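Local atomic coordinates of probable UTP--glucose-1-phosphate uridylyltransferase YngB (Bacillus subtilis subsp. subtilis str. 168, PDB entry 7B1R), a protein that catalyses the formation of UDP-glucose and diphosphate from glucose 1-phosphate and UTP, supplying wall teichoic acid glucosylation and glycolipid synthesis during anaerobic fermentative growth. Residues Val4-Ile9 with Ile50-Ile55; Tyr170-Thr175 with Asp187-Pro192. All blocks are in the same frame, centred on the assembly; numbering follows the deposited sequence.

Contact 1: residues Val4-Ile9 with Ile50-Ile55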
ATOM      1  N   VAL A   4      -7.947  28.512 -15.893  1.00 84.61           N
ATOM      2  CA  VAL A   4      -7.846  27.054 -15.841  1.00 78.83           C
ATOM      3  C   VAL A   4      -8.424  26.555 -14.517  1.00 83.19           C
ATOM      4  O   VAL A   4      -7.862  26.865 -13.447  1.00 66.25           O
ATOM      5  CB  VAL A   4      -6.375  26.603 -15.921  1.00 68.51           C
ATOM      6  CG1 VAL A   4      -6.230  25.127 -15.623  1.00 63.17           C
ATOM      7  CG2 VAL A   4      -5.721  26.954 -17.240  1.00 68.23           C
ATOM      8  N   ARG A   5      -9.509  25.755 -14.603  1.00 74.50           N
ATOM      9  CA  ARG A   5     -10.189  25.335 -13.382  1.00 78.63           C
ATOM     10  C   ARG A   5     -10.541  23.835 -13.400  1.00 79.75           C
ATOM     11  O   ARG A   5     -11.070  23.272 -12.419  1.00 62.23           O
ATOM     12  CB  ARG A   5     -11.394  26.252 -13.158  1.00 81.70           C
ATOM     13  CG  ARG A   5     -12.438  26.113 -14.253  1.00107.75           C
ATOM     14  CD  ARG A   5     -13.074  27.433 -14.606  1.00122.89           C
ATOM     15  NE  ARG A   5     -14.395  27.687 -14.042  1.00133.48           N
ATOM     16  CZ  ARG A   5     -15.480  26.944 -14.256  1.00127.06           C
ATOM     17  NH1 ARG A   5     -15.404  25.846 -14.994  1.00116.50           N
ATOM     18  NH2 ARG A   5     -16.634  27.302 -13.718  1.00134.64           N
ATOM     19  N   LYS A   6     -10.264  23.188 -14.539  1.00 69.23           N
ATOM     20  CA  LYS A   6     -10.594  21.786 -14.707  1.00 66.53           C
ATOM     21  C   LYS A   6      -9.321  21.011 -15.019  1.00 68.11           C
ATOM     22  O   LYS A   6      -8.518  21.439 -15.852  1.00 63.96           O
ATOM     23  CB  LYS A   6     -11.585  21.613 -15.864  1.00 70.86           C
ATOM     24  CG  LYS A   6     -13.062  21.813 -15.541  1.00 70.48           C
ATOM     25  CD  LYS A   6     -13.854  22.140 -16.794  1.00 69.65           C
ATOM     26  CE  LYS A   6     -15.229  21.511 -16.834  1.00 77.02           C
ATOM     27  NZ  LYS A   6     -16.061  22.103 -17.907  1.00 78.83           N
ATOM     28  N   ALA A   7      -9.186  19.841 -14.381  1.00 69.99           N
ATOM     29  CA  ALA A   7      -8.087  18.925 -14.646  1.00 59.19           C
ATOM     30  C   ALA A   7      -8.616  17.544 -15.036  1.00 62.20           C
ATOM     31  O   ALA A   7      -9.670  17.104 -14.559  1.00 61.24           O
ATOM     32  CB  ALA A   7      -7.261  18.839 -13.400  1.00 64.89           C
ATOM     33  N   VAL A   8      -7.855  16.851 -15.894  1.00 56.66           N
ATOM     34  CA  VAL A   8      -8.118  15.457 -16.230  1.00 55.54           C
ATOM     35  C   VAL A   8      -7.008  14.563 -15.696  1.00 57.27           C
ATOM     36  O   VAL A   8      -5.862  14.720 -16.136  1.00 62.64           O
ATOM     37  CB  VAL A   8      -8.152  15.250 -17.745  1.00 51.81           C
ATOM     38  CG1 VAL A   8      -8.573  13.821 -18.049  1.00 51.26           C
ATOM     39  CG2 VAL A   8      -9.011  16.285 -18.448  1.00 46.06           C
ATOM     40  N   ILE A   9      -7.378  13.588 -14.846  1.00 52.70           N
ATOM     41  CA  ILE A   9      -6.433  12.616 -14.300  1.00 56.38           C
ATOM     42  C   ILE A   9      -6.741  11.260 -14.925  1.00 57.12           C
ATOM     43  O   ILE A   9      -7.729  10.627 -14.535  1.00 62.71           O
ATOM     44  CB  ILE A   9      -6.553  12.528 -12.766  1.00 58.60           C
ATOM     45  CG1 ILE A   9      -6.437  13.886 -12.086  1.00 58.99           C
ATOM     46  CG2 ILE A   9      -5.597  11.523 -12.166  1.00 55.20           C
ATOM     47  CD1 ILE A   9      -6.687  13.812 -10.599  1.00 60.53           C
ATOM     48  N   ILE A  50      -7.642  24.191  -8.766  1.00 77.26           N
ATOM     49  CA  ILE A  50      -8.541  23.421  -9.611  1.00 67.87           C
ATOM     50  C   ILE A  50      -9.777  23.100  -8.791  1.00 68.68           C
ATOM     51  O   ILE A  50      -9.676  22.687  -7.639  1.00 73.27           O
ATOM     52  CB  ILE A  50      -7.853  22.144 -10.138  1.00 67.35           C
ATOM     53  CG1 ILE A  50      -6.640  22.508 -11.000  1.00 64.85           C
ATOM     54  CG2 ILE A  50      -8.824  21.203 -10.852  1.00 58.37           C
ATOM     55  CD1 ILE A  50      -6.899  23.623 -11.986  1.00 66.80           C
ATOM     56  N   GLU A  51     -10.944  23.270  -9.413  1.00 76.26           N
ATOM     57  CA  GLU A  51     -12.190  22.957  -8.728  1.00 80.44           C
ATOM     58  C   GLU A  51     -12.871  21.674  -9.245  1.00 81.17           C
ATOM     59  O   GLU A  51     -13.626  21.055  -8.494  1.00 75.96           O
ATOM     60  CB  GLU A  51     -13.074  24.202  -8.711  1.00 78.33           C
ATOM     61  CG  GLU A  51     -12.922  25.054  -9.960  1.00 91.28           C
ATOM     62  CD  GLU A  51     -13.498  26.458  -9.847  1.00103.42           C
ATOM     63  OE1 GLU A  51     -13.620  26.953  -8.715  1.00116.58           O
ATOM     64  OE2 GLU A  51     -13.829  27.055 -10.888  1.00117.18           O
ATOM     65  N   ASP A  52     -12.610  21.246 -10.499  1.00 78.95           N
ATOM     66  CA  ASP A  52     -13.367  20.144 -11.089  1.00 74.36           C
ATOM     67  C   ASP A  52     -12.450  19.158 -11.812  1.00 70.05           C
ATOM     68  O   ASP A  52     -11.912  19.466 -12.874  1.00 74.69           O
ATOM     69  CB  ASP A  52     -14.441  20.629 -12.073  1.00 90.40           C
ATOM     70  CG  ASP A  52     -15.388  21.715 -11.562  1.00107.81           C
ATOM     71  OD1 ASP A  52     -16.252  21.413 -10.681  1.00 93.99           O
ATOM     72  OD2 ASP A  52     -15.282  22.864 -12.073  1.00115.99           O
ATOM     73  N   ILE A  53     -12.343  17.944 -11.263  1.00 63.33           N
ATOM     74  CA  ILE A  53     -11.472  16.918 -11.815  1.00 63.93           C
ATOM     75  C   ILE A  53     -12.291  15.823 -12.513  1.00 67.16           C
ATOM     76  O   ILE A  53     -13.300  15.343 -11.988  1.00 58.04           O
ATOM     77  CB  ILE A  53     -10.592  16.325 -10.702  1.00 66.28           C
ATOM     78  CG1 ILE A  53      -9.656  17.369 -10.084  1.00 68.38           C
ATOM     79  CG2 ILE A  53      -9.846  15.101 -11.213  1.00 64.53           C
ATOM     80  CD1 ILE A  53      -9.073  16.953  -8.755  1.00 62.75           C
ATOM     81  N   LEU A  54     -11.829  15.421 -13.706  1.00 64.80           N
ATOM     82  CA  LEU A  54     -12.344  14.230 -14.367  1.00 61.06           C
ATOM     83  C   LEU A  54     -11.317  13.100 -14.301  1.00 61.15           C
ATOM     84  O   LEU A  54     -10.270  13.148 -14.942  1.00 74.61           O
ATOM     85  CB  LEU A  54     -12.682  14.541 -15.824  1.00 50.50           C
ATOM     86  CG  LEU A  54     -13.153  13.339 -16.644  1.00 50.78           C
ATOM     87  CD1 LEU A  54     -14.284  12.587 -15.952  1.00 57.91           C
ATOM     88  CD2 LEU A  54     -13.655  13.790 -17.994  1.00 54.71           C
ATOM     89  N   ILE A  55     -11.630  12.071 -13.524  1.00 53.48           N
ATOM     90  CA  ILE A  55     -10.807  10.875 -13.538  1.00 54.80           C
ATOM     91  C   ILE A  55     -11.344   9.948 -14.626  1.00 58.20           C
ATOM     92  O   ILE A  55     -12.522   9.591 -14.623  1.00 62.66           O
ATOM     93  CB  ILE A  55     -10.823  10.190 -12.157  1.00 53.69           C
ATOM     94  CG1 ILE A  55     -10.228  11.094 -11.070  1.00 56.79           C
ATOM     95  CG2 ILE A  55     -10.127   8.843 -12.233  1.00 52.41           C
ATOM     96  CD1 ILE A  55     -10.412  10.590  -9.660  1.00 49.32           C
TER
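Arg5 and Glu51 form a salt bridge at the entry to two paired strands, NE lying 3.3 Å from OE2. That oxygen sits over one face of the guanidinium group, well out of its plane, so that only charge attraction holds the pair; the two planes stand 86° apart. CG of Arg5 is set between the backbone N and the carbonyl carbon (chi1 65°), and further bends at chi2 and chi3 curl the chain over Glu51, while Asp52 lends a second, more distant negative charge. A leucine in place of Arg5 would probably leave the Glu51 carboxylate without its mate in this pair. In the backbone, Arg5 O accepts two bonds, from Glu51 N at 3.0 Å and from Asp52 N at 3.2 Å. The ladder then continues through Ala7 N to Asp52 O, Leu54 N to Ala7 O at 2.9 Å, and Ile9 N to Leu54 O. This is the parallel pairing of strands 6-11 and 52-57 in the Rossmann-like core of the GT-A fold, the part that binds the nucleotide in relatives; helix 37-47, in the beta-alpha-beta crossover between them, packs against the face bearing Ala7, Ile9, Ile53 and Ile55. On that face Ile9 CD1 meets Ile53 CG2 at 3.5 Å, beta-branched side chains suiting extended strands. The small Ala7 leaves room for Ile50, whose CG2 approaches its CB to 3.8 Å. Ile50 also reaches back with CD1 to Val4 CG1 at 4.0 Å, both resting on Met146 of helix 141-152. The other face is more polar at its start: the aliphatic part of Lys6 passes Asp52 CB, while NZ bonds to Phe120 O and pairs with Glu124, and Asp52 OD1 takes a bond from Asn98.

Contact 2: residues Tyr170-Thr175 with Asp187-Pro192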
ATOM      1  N   TYR A 170      11.393   9.350 -21.051  1.00 86.50           N
ATOM      2  CA  TYR A 170      10.594  10.561 -21.049  1.00 89.31           C
ATOM      3  C   TYR A 170      10.304  11.066 -22.463  1.00 93.63           C
ATOM      4  O   TYR A 170      10.795  10.517 -23.449  1.00100.17           O
ATOM      5  CB  TYR A 170      11.325  11.646 -20.268  1.00 83.10           C
ATOM      6  CG  TYR A 170      11.521  11.388 -18.799  1.00 81.25           C
ATOM      7  CD1 TYR A 170      10.452  11.461 -17.920  1.00 91.53           C
ATOM      8  CD2 TYR A 170      12.783  11.149 -18.273  1.00 83.27           C
ATOM      9  CE1 TYR A 170      10.628  11.264 -16.557  1.00 92.67           C
ATOM     10  CE2 TYR A 170      12.981  10.955 -16.911  1.00 81.96           C
ATOM     11  CZ  TYR A 170      11.894  11.009 -16.054  1.00 82.85           C
ATOM     12  OH  TYR A 170      12.025  10.821 -14.715  1.00 64.65           O
ATOM     13  N   GLY A 171       9.447  12.094 -22.528  1.00 96.27           N
ATOM     14  CA  GLY A 171       9.331  12.970 -23.680  1.00 73.89           C
ATOM     15  C   GLY A 171      10.227  14.185 -23.471  1.00 77.83           C
ATOM     16  O   GLY A 171      10.222  14.790 -22.386  1.00 75.99           O
ATOM     17  N   ILE A 172      11.008  14.516 -24.511  1.00 74.21           N
ATOM     18  CA  ILE A 172      12.015  15.556 -24.383  1.00 74.13           C
ATOM     19  C   ILE A 172      11.653  16.748 -25.261  1.00 75.77           C
ATOM     20  O   ILE A 172      11.346  16.592 -26.447  1.00 82.89           O
ATOM     21  CB  ILE A 172      13.414  15.000 -24.695  1.00 83.42           C
ATOM     22  CG1 ILE A 172      13.732  13.763 -23.847  1.00 86.66           C
ATOM     23  CG2 ILE A 172      14.471  16.084 -24.554  1.00 81.42           C
ATOM     24  CD1 ILE A 172      13.748  14.017 -22.354  1.00 86.89           C
ATOM     25  N   ILE A 173      11.665  17.915 -24.607  1.00 78.30           N
ATOM     26  CA  ILE A 173      11.476  19.251 -25.143  1.00 73.47           C
ATOM     27  C   ILE A 173      12.620  19.528 -26.110  1.00 77.93           C
ATOM     28  O   ILE A 173      13.628  18.828 -26.113  1.00 83.74           O
ATOM     29  CB  ILE A 173      11.607  20.211 -23.960  1.00 70.01           C
ATOM     30  CG1 ILE A 173      10.661  21.388 -24.035  1.00 79.07           C
ATOM     31  CG2 ILE A 173      13.027  20.714 -23.890  1.00 70.36           C
ATOM     32  CD1 ILE A 173      11.345  22.620 -23.495  1.00103.87           C
ATOM     33  N   ASN A 174      12.482  20.584 -26.909  1.00 85.31           N
ATOM     34  CA  ASN A 174      13.501  20.916 -27.890  1.00 82.51           C
ATOM     35  C   ASN A 174      13.487  22.421 -28.085  1.00 77.77           C
ATOM     36  O   ASN A 174      12.823  22.910 -28.996  1.00 75.30           O
ATOM     37  CB  ASN A 174      13.286  20.195 -29.225  1.00 84.20           C
ATOM     38  CG  ASN A 174      14.147  20.719 -30.356  1.00 84.09           C
ATOM     39  OD1 ASN A 174      14.827  21.741 -30.217  1.00 85.86           O
ATOM     40  ND2 ASN A 174      14.125  20.016 -31.478  1.00 79.18           N
ATOM     41  N   THR A 175      14.237  23.122 -27.231  1.00 78.23           N
ATOM     42  CA  THR A 175      14.111  24.567 -27.145  1.00 92.29           C
ATOM     43  C   THR A 175      14.887  25.281 -28.251  1.00105.68           C
ATOM     44  O   THR A 175      15.636  24.678 -29.025  1.00 94.47           O
ATOM     45  CB  THR A 175      14.624  25.113 -25.814  1.00 90.28           C
ATOM     46  OG1 THR A 175      14.641  24.020 -24.904  1.00 99.68           O
ATOM     47  CG2 THR A 175      13.743  26.216 -25.281  1.00 90.57           C
ATOM     48  N   ASP A 187       9.909  21.805 -30.484  1.00 78.31           N
ATOM     49  CA  ASP A 187       9.432  20.484 -30.872  1.00 84.39           C
ATOM     50  C   ASP A 187       9.590  19.517 -29.692  1.00 86.64           C
ATOM     51  O   ASP A 187       9.991  19.924 -28.603  1.00 89.18           O
ATOM     52  CB  ASP A 187       9.997  20.054 -32.232  1.00 78.74           C
ATOM     53  CG  ASP A 187       9.562  18.664 -32.675  1.00 99.23           C
ATOM     54  OD1 ASP A 187       8.357  18.483 -33.004  1.00 86.09           O
ATOM     55  OD2 ASP A 187      10.434  17.760 -32.679  1.00103.22           O
ATOM     56  N   LEU A 188       9.272  18.236 -29.920  1.00 92.45           N
ATOM     57  CA  LEU A 188       9.028  17.280 -28.854  1.00 96.13           C
ATOM     58  C   LEU A 188       9.199  15.872 -29.414  1.00 92.65           C
ATOM     59  O   LEU A 188       8.765  15.621 -30.535  1.00 98.20           O
ATOM     60  CB  LEU A 188       7.576  17.506 -28.423  1.00101.17           C
ATOM     61  CG  LEU A 188       7.332  17.655 -26.925  1.00 91.68           C
ATOM     62  CD1 LEU A 188       8.448  18.445 -26.270  1.00105.05           C
ATOM     63  CD2 LEU A 188       6.013  18.354 -26.695  1.00 93.16           C
ATOM     64  N   VAL A 189      10.057  15.076 -28.832  1.00 83.46           N
ATOM     65  CA  VAL A 189      10.193  13.725 -29.437  1.00 93.56           C
ATOM     66  C   VAL A 189       9.285  12.795 -28.630  1.00 89.93           C
ATOM     67  O   VAL A 189       8.647  13.252 -27.661  1.00 94.04           O
ATOM     68  CB  VAL A 189      11.671  13.372 -29.280  1.00 94.13           C
ATOM     69  CG1 VAL A 189      11.943  13.223 -27.808  1.00 79.50           C
ATOM     70  CG2 VAL A 189      12.143  12.185 -30.103  1.00102.93           C
ATOM     71  N   GLU A 190       9.216  11.496 -28.929  1.00 83.91           N
ATOM     72  CA  GLU A 190       8.465  10.645 -27.966  1.00 92.04           C
ATOM     73  C   GLU A 190       9.475  10.134 -26.947  1.00 93.41           C
ATOM     74  O   GLU A 190       9.904  10.929 -26.200  1.00 85.68           O
ATOM     75  CB  GLU A 190       7.555   9.576 -28.558  1.00 97.65           C
ATOM     76  CG  GLU A 190       6.413   9.237 -27.607  1.00108.21           C
ATOM     77  CD  GLU A 190       6.487   9.803 -26.192  1.00123.43           C
ATOM     78  OE1 GLU A 190       6.373   9.019 -25.240  1.00139.91           O
ATOM     79  OE2 GLU A 190       6.621  11.023 -26.037  1.00132.69           O
ATOM     80  N   LYS A 191       9.847   8.864 -26.912  1.00116.73           N
ATOM     81  CA  LYS A 191      10.887   8.507 -25.914  1.00130.97           C
ATOM     82  C   LYS A 191      12.143   8.171 -26.697  1.00112.10           C
ATOM     83  O   LYS A 191      12.276   6.998 -27.040  1.00101.61           O
ATOM     84  CB  LYS A 191      10.417   7.358 -25.020  1.00142.21           C
ATOM     85  CG  LYS A 191       9.384   6.427 -25.636  1.00130.50           C
ATOM     86  CD  LYS A 191       9.992   5.300 -26.450  1.00128.25           C
ATOM     87  CE  LYS A 191       8.961   4.407 -27.107  1.00119.28           C
ATOM     88  NZ  LYS A 191       8.453   4.989 -28.372  1.00131.07           N
ATOM     89  N   PRO A 192      13.211   9.184 -27.025  1.00105.98           N
ATOM     90  CA  PRO A 192      14.367   9.187 -27.885  1.00106.15           C
ATOM     91  C   PRO A 192      15.573   8.483 -27.264  1.00112.13           C
ATOM     92  O   PRO A 192      15.721   8.494 -26.070  1.00118.85           O
ATOM     93  CB  PRO A 192      14.698  10.675 -27.966  1.00 96.92           C
ATOM     94  CG  PRO A 192      14.332  11.177 -26.608  1.00100.93           C
ATOM     95  CD  PRO A 192      13.071  10.417 -26.270  1.00 97.66           C
TER
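Ile172 lays its CG1 against the ring of Pro192, 3.8 Å from CG, the two side chains crossing at about a right angle. Its CB also meets Val189 CG1 at 3.9 Å. These contacts lie just beyond a loose antiparallel pairing in the large mixed sheet, where strand 173-175 runs beside the end of strand 182-188. Val189 N donates to Ile172 O at 3.1 Å, while the bond from Asp187 N to Asn174 O is weak. The branched apolar residues suit this partly buried seam, Ile172 also touching Ala202 of strand 201-204, to which Gly171 and Ile173 are bonded through the backbone. The Asp187 carboxylate forms a salt bridge with Arg235, which also bonds to Leu188 O. Past the strand end the two segments meet chiefly through CA-H...O contacts. Gly171, having no side chain, brings its CA to 3.3 Å from Glu190 O; Glu190 OE2 comes to 4.1 Å from the same CA and is hydrogen-bonded to Thr231. The proline ring presents CH2 groups to both neighbours: CG to Ile172, and Pro192 CD, on the ring nitrogen, 3.6 Å from Tyr170 O.

Contact 1 closes before contact 2 opens along the chain, and both belong to the nucleotidyltransferase (GT-A) domain. Their centres are 25 Å apart and their nearest atoms about 16 Å, so they do not touch, yet both reach the same mixed sheet. The connection runs through strand pairings: strand 6-11 neighbours 125-129, which is followed across the sheet by 206-210, 156-161, 244-247 and then 182-188. The parallel pair of contact 1 thus belongs to the Rossmann-like half of the fold, which binds the nucleotide in relatives, whereas contact 2 belongs to a more irregular antiparallel extension. One continuous sheet therefore ties the core and this peripheral part into a single unit.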